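Local coordinates for protein MGS-MChE2 (Uncultured bacterium, PDB 5JD6) that probably hydrolyses carboxylic esters, as an esterase of the alpha/beta hydrolase fold, at residues 13-18 with 78-83; 64-69 with 97-102. All blocks are in the same frame, centred on the assembly; numbering follows the deposited sequence.

Overall arrangement
Reading from the N terminus, strand 11-16 comes first, and contact 1 joins its residues 13-18 to 78-83, the C-terminal end of helix 66-80 and the turn after it, closing a span of 59 residues. Contact 2 starts inside that span, at the N-terminal end of the same helix, and pairs 64-69 with 97-102 on helix 92-103; it closes a shorter span of 27 residues that includes strand 85-91. The segments alternate along the chain, so the two contacts cross instead of nesting. The centres of contact 1 and contact 2 lie about 19 Å apart. Helix 66-80 is thus held at both ends, by polar side chains against the early, antiparallel part of the sheet and by apolar packing against the next helix.

Contact 1: 13-18 with 78-83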
loop_
_atom_site.group_PDB
_atom_site.type_symbol
_atom_site.label_atom_id
_atom_site.label_comp_id
_atom_site.label_asym_id
_atom_site.label_seq_id
_atom_site.Cartn_x
_atom_site.Cartn_y
_atom_site.Cartn_z
ATOM N N TYR A 13 -6.194 6.108 -12.481
ATOM C CA TYR A 13 -5.597 4.842 -12.064
ATOM C C TYR A 13 -5.084 4.001 -13.230
ATOM O O TYR A 13 -5.574 4.109 -14.354
ATOM C CB TYR A 13 -6.611 4.029 -11.252
ATOM C CG TYR A 13 -7.844 3.610 -12.025
ATOM C CD1 TYR A 13 -8.882 4.506 -12.255
ATOM C CD2 TYR A 13 -7.974 2.317 -12.512
ATOM C CE1 TYR A 13 -10.010 4.127 -12.959
ATOM C CE2 TYR A 13 -9.099 1.928 -13.214
ATOM C CZ TYR A 13 -10.114 2.837 -13.435
ATOM O OH TYR A 13 -11.237 2.454 -14.136
ATOM N N LEU A 14 -4.086 3.168 -12.949
ATOM C CA LEU A 14 -3.623 2.175 -13.910
ATOM C C LEU A 14 -4.434 0.897 -13.764
ATOM O O LEU A 14 -4.796 0.503 -12.656
ATOM C CB LEU A 14 -2.135 1.866 -13.725
ATOM C CG LEU A 14 -1.105 2.908 -14.158
ATOM C CD1 LEU A 14 0.289 2.299 -14.143
ATOM C CD2 LEU A 14 -1.431 3.467 -15.532
ATOM N N GLU A 15 -4.712 0.248 -14.889
ATOM C CA GLU A 15 -5.498 -0.974 -14.882
ATOM C C GLU A 15 -4.907 -1.995 -15.846
ATOM O O GLU A 15 -4.627 -1.682 -17.001
ATOM C CB GLU A 15 -6.955 -0.672 -15.244
ATOM C CG GLU A 15 -7.910 -1.838 -15.058
ATOM C CD GLU A 15 -9.359 -1.437 -15.277
ATOM O OE1 GLU A 15 -9.633 -0.223 -15.378
ATOM O OE2 GLU A 15 -10.226 -2.330 -15.349
ATOM N N LYS A 16 -4.705 -3.212 -15.355
ATOM C CA LYS A 16 -4.198 -4.300 -16.179
ATOM C C LYS A 16 -4.608 -5.631 -15.570
ATOM O O LYS A 16 -4.485 -5.830 -14.361
ATOM C CB LYS A 16 -2.675 -4.221 -16.315
ATOM C CG LYS A 16 -2.094 -5.163 -17.363
ATOM C CD LYS A 16 -0.576 -5.169 -17.306
ATOM C CE LYS A 16 0.038 -5.796 -18.547
ATOM N NZ LYS A 16 -0.270 -7.248 -18.657
ATOM N N GLY A 17 -5.097 -6.540 -16.406
ATOM C CA GLY A 17 -5.555 -7.830 -15.929
ATOM C C GLY A 17 -7.064 -7.912 -15.919
ATOM O O GLY A 17 -7.744 -6.929 -16.215
ATOM N N GLU A 18 -7.594 -9.083 -15.579
ATOM C CA GLU A 18 -9.029 -9.320 -15.692
ATOM C C GLU A 18 -9.639 -10.000 -14.465
ATOM O O GLU A 18 -10.776 -9.709 -14.093
ATOM C CB GLU A 18 -9.318 -10.162 -16.939
ATOM C CG GLU A 18 -8.522 -9.741 -18.167
ATOM C CD GLU A 18 -8.654 -10.710 -19.320
ATOM O OE1 GLU A 18 -8.922 -11.905 -19.074
ATOM O OE2 GLU A 18 -8.477 -10.274 -20.477
ATOM N N ASP A 78 -15.763 0.969 -4.075
ATOM C CA ASP A 78 -17.212 1.044 -4.236
ATOM C C ASP A 78 -17.578 1.483 -5.649
ATOM O O ASP A 78 -18.482 0.921 -6.266
ATOM C CB ASP A 78 -17.827 2.004 -3.214
ATOM C CG ASP A 78 -17.705 1.499 -1.789
ATOM O OD1 ASP A 78 -17.545 0.274 -1.603
ATOM O OD2 ASP A 78 -17.775 2.327 -0.856
ATOM N N PHE A 79 -16.868 2.489 -6.151
ATOM C CA PHE A 79 -17.055 2.954 -7.521
ATOM C C PHE A 79 -16.843 1.822 -8.520
ATOM O O PHE A 79 -17.588 1.687 -9.491
ATOM C CB PHE A 79 -16.100 4.109 -7.835
ATOM C CG PHE A 79 -15.763 4.229 -9.291
ATOM C CD1 PHE A 79 -16.724 4.620 -10.204
ATOM C CD2 PHE A 79 -14.482 3.958 -9.747
ATOM C CE1 PHE A 79 -16.426 4.718 -11.543
ATOM C CE2 PHE A 79 -14.174 4.068 -11.092
ATOM C CZ PHE A 79 -15.149 4.453 -11.990
ATOM N N LYS A 80 -15.821 1.013 -8.273
ATOM C CA LYS A 80 -15.517 -0.121 -9.132
ATOM C C LYS A 80 -16.568 -1.221 -8.998
ATOM O O LYS A 80 -16.727 -2.049 -9.893
ATOM C CB LYS A 80 -14.128 -0.671 -8.811
ATOM C CG LYS A 80 -13.024 -0.058 -9.650
ATOM C CD LYS A 80 -13.247 -0.378 -11.117
ATOM C CE LYS A 80 -12.225 0.305 -12.001
ATOM N NZ LYS A 80 -12.472 0.014 -13.440
ATOM N N GLY A 81 -17.281 -1.222 -7.876
ATOM C CA GLY A 81 -18.352 -2.176 -7.657
ATOM C C GLY A 81 -17.876 -3.529 -7.162
ATOM O O GLY A 81 -18.556 -4.538 -7.341
ATOM N N TYR A 82 -16.704 -3.549 -6.536
ATOM C CA TYR A 82 -16.158 -4.781 -5.979
ATOM C C TYR A 82 -16.721 -5.050 -4.590
ATOM O O TYR A 82 -16.819 -4.143 -3.764
ATOM C CB TYR A 82 -14.631 -4.714 -5.914
ATOM C CG TYR A 82 -13.959 -4.594 -7.260
ATOM C CD1 TYR A 82 -14.392 -5.345 -8.343
ATOM C CD2 TYR A 82 -12.890 -3.729 -7.448
ATOM C CE1 TYR A 82 -13.779 -5.238 -9.575
ATOM C CE2 TYR A 82 -12.270 -3.615 -8.677
ATOM C CZ TYR A 82 -12.720 -4.371 -9.737
ATOM O OH TYR A 82 -12.107 -4.262 -10.963
ATOM N N GLU A 83 -17.090 -6.301 -4.340
ATOM C CA GLU A 83 -17.569 -6.710 -3.025
ATOM C C GLU A 83 -16.386 -6.937 -2.096
ATOM O O GLU A 83 -16.500 -6.803 -0.878
ATOM C CB GLU A 83 -18.417 -7.978 -3.131
ATOM C CG GLU A 83 -19.087 -8.158 -4.483
ATOM C CD GLU A 83 -19.722 -9.526 -4.639
ATOM O OE1 GLU A 83 -19.001 -10.536 -4.494
ATOM O OE2 GLU A 83 -20.939 -9.592 -4.911
#
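Lys80 NZ is held by two residues of strand 11-16. Lys80 NZ donates a hydrogen bond to Tyr13 OH at 2.8 Å. A weak, salt-bridging bond runs from Lys80 NZ to Glu15 OE1 at 3.4 Å. Tyr13 and Glu15 are two residues apart on the strand, so their side chains leave the same face, and the lysine comes to meet them from the opposite direction. The chain of Lys80 is bent at chi2 (-62°) and runs extended beyond, which brings Lys80 CE to 3.6 Å from Tyr13 CZ, obliquely to the ring. Glu15 has CG anti to its backbone nitrogen (chi1 -171°), and its extended chain carries the carboxylate toward the ammonium group. An alanine in place of Tyr13 would remove the ring and hydroxyl, and would probably leave Lys80 with a weak, long pairing to Glu15 and its CE without the aromatic beside it. Just after the lysine, Gly81 takes a positive phi as the C-prime residue of a Schellman motif, ending the helix and turning the chain toward strand 85-91. The contact ties the C-terminal end of helix 66-80 to strand 11-16 in the sheet of the alpha/beta hydrolase fold: Phe76 of that helix meets the Tyr13 ring edge-to-face, and Leu50 of the neighbouring strand 47-52 touches the side chains of Tyr13, Glu15 and Lys80.

Contact 2: 64-69 with 97-102; sequences TSVGTF and ALLATK
Between 64-69 and 97-102 the closest pair of CA atoms is that of Gly67 and Leu99, 7.2 Å apart. This is helix-helix packing within the alpha/beta hydrolase fold, and it illustrates how a single leucine methyl can bridge two successive residues of the facing helix. Helix 92-103 follows what is probably the nucleophile elbow at Ser91. The contact sets the first turn of helix 66-80 against this helix, which leads away from the likely catalytic serine. Leu99 points toward the other helix with CG anti to its backbone nitrogen (chi1 -175°), and it is one branch, CD2, that does the touching. Leu99 CD2 lies 3.6 Å from Gly67 CA, against the glycine backbone. Val66, the residue before Gly67, meets the same methyl with CG1, the branch anti to the valine's backbone nitrogen (chi1 177°); the two side chains cross at a slant. Ser65 sits at the N-cap, and Ser65 O takes the backbone hydrogen bond from Phe69 N at 3.2 Å. All three touching residues are buried. Val66 also packs on Ile96 and on Ala179 of helix 169-181, while Leu99 touches Met184 in the loop beyond. What binds the two segments directly is purely apolar, down to the 3.6 Å separating Val66 CG1 from Leu99 CD2.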
loop_
_atom_site.group_PDB
_atom_site.type_symbol
_atom_site.label_atom_id
_atom_site.label_comp_id
_atom_site.label_asym_id
_atom_site.label_seq_id
_atom_site.Cartn_x
_atom_site.Cartn_y
_atom_site.Cartn_z
ATOM N N THR A 64 -6.617 16.750 4.850
ATOM C CA THR A 64 -5.505 15.880 4.513
ATOM C C THR A 64 -5.109 15.012 5.699
ATOM O O THR A 64 -4.322 15.424 6.551
ATOM C CB THR A 64 -4.291 16.703 4.048
ATOM O OG1 THR A 64 -4.700 17.628 3.033
ATOM C CG2 THR A 64 -3.215 15.796 3.492
ATOM N N SER A 65 -5.667 13.808 5.748
ATOM C CA SER A 65 -5.361 12.863 6.809
ATOM C C SER A 65 -5.354 11.440 6.267
ATOM O O SER A 65 -5.861 11.179 5.175
ATOM C CB SER A 65 -6.370 12.991 7.953
ATOM O OG SER A 65 -7.692 12.774 7.495
ATOM N N VAL A 66 -4.771 10.526 7.034
ATOM C CA VAL A 66 -4.718 9.121 6.656
ATOM C C VAL A 66 -6.131 8.550 6.566
ATOM O O VAL A 66 -6.421 7.705 5.715
ATOM C CB VAL A 66 -3.867 8.311 7.657
ATOM C CG1 VAL A 66 -3.879 6.831 7.315
ATOM C CG2 VAL A 66 -2.444 8.837 7.668
ATOM N N GLY A 67 -7.013 9.035 7.434
ATOM C CA GLY A 67 -8.407 8.630 7.422
ATOM C C GLY A 67 -9.117 9.017 6.138
ATOM O O GLY A 67 -9.949 8.267 5.628
ATOM N N THR A 68 -8.782 10.193 5.613
ATOM C CA THR A 68 -9.362 10.675 4.363
ATOM C C THR A 68 -8.932 9.813 3.180
ATOM O O THR A 68 -9.747 9.460 2.325
ATOM C CB THR A 68 -8.967 12.138 4.092
ATOM O OG1 THR A 68 -9.581 12.989 5.069
ATOM C CG2 THR A 68 -9.419 12.568 2.706
ATOM N N PHE A 69 -7.648 9.474 3.138
ATOM C CA PHE A 69 -7.110 8.645 2.065
ATOM C C PHE A 69 -7.736 7.255 2.091
ATOM O O PHE A 69 -8.021 6.672 1.045
ATOM C CB PHE A 69 -5.589 8.547 2.176
ATOM C CG PHE A 69 -4.892 9.879 2.164
ATOM C CD1 PHE A 69 -5.378 10.923 1.395
ATOM C CD2 PHE A 69 -3.756 10.088 2.929
ATOM C CE1 PHE A 69 -4.741 12.150 1.383
ATOM C CE2 PHE A 69 -3.114 11.313 2.923
ATOM C CZ PHE A 69 -3.608 12.346 2.148
ATOM N N ALA A 97 -3.727 1.302 3.601
ATOM C CA ALA A 97 -4.329 -0.013 3.422
ATOM C C ALA A 97 -4.739 -0.616 4.762
ATOM O O ALA A 97 -5.837 -1.156 4.897
ATOM C CB ALA A 97 -3.367 -0.939 2.695
ATOM N N LEU A 98 -3.849 -0.515 5.746
ATOM C CA LEU A 98 -4.126 -1.001 7.095
ATOM C C LEU A 98 -5.363 -0.338 7.688
ATOM O O LEU A 98 -6.259 -1.016 8.190
ATOM C CB LEU A 98 -2.922 -0.760 8.007
ATOM C CG LEU A 98 -1.841 -1.839 8.008
ATOM C CD1 LEU A 98 -0.490 -1.239 8.353
ATOM C CD2 LEU A 98 -2.198 -2.950 8.985
ATOM N N LEU A 99 -5.407 0.989 7.629
ATOM C CA LEU A 99 -6.528 1.737 8.183
ATOM C C LEU A 99 -7.822 1.385 7.461
ATOM O O LEU A 99 -8.879 1.283 8.083
ATOM C CB LEU A 99 -6.268 3.242 8.101
ATOM C CG LEU A 99 -7.330 4.123 8.764
ATOM C CD1 LEU A 99 -7.594 3.668 10.191
ATOM C CD2 LEU A 99 -6.910 5.580 8.741
ATOM N N ALA A 100 -7.730 1.190 6.150
ATOM C CA ALA A 100 -8.889 0.817 5.349
ATOM C C ALA A 100 -9.418 -0.558 5.750
ATOM O O ALA A 100 -10.629 -0.769 5.815
ATOM C CB ALA A 100 -8.540 0.838 3.872
ATOM N N THR A 101 -8.506 -1.488 6.017
ATOM C CA THR A 101 -8.885 -2.826 6.461
ATOM C C THR A 101 -9.509 -2.780 7.855
ATOM O O THR A 101 -10.364 -3.598 8.191
ATOM C CB THR A 101 -7.679 -3.783 6.478
ATOM O OG1 THR A 101 -6.625 -3.209 7.258
ATOM C CG2 THR A 101 -7.170 -4.027 5.070
ATOM N N LYS A 102 -9.071 -1.819 8.661
ATOM C CA LYS A 102 -9.637 -1.611 9.988
ATOM C C LYS A 102 -11.037 -1.009 9.902
ATOM O O LYS A 102 -11.960 -1.454 10.586
ATOM C CB LYS A 102 -8.730 -0.703 10.820
ATOM C CG LYS A 102 -9.381 -0.177 12.087
ATOM C CD LYS A 102 -8.609 1.004 12.651
ATOM C CE LYS A 102 -9.467 1.814 13.610
ATOM N NZ LYS A 102 -8.943 3.196 13.794
#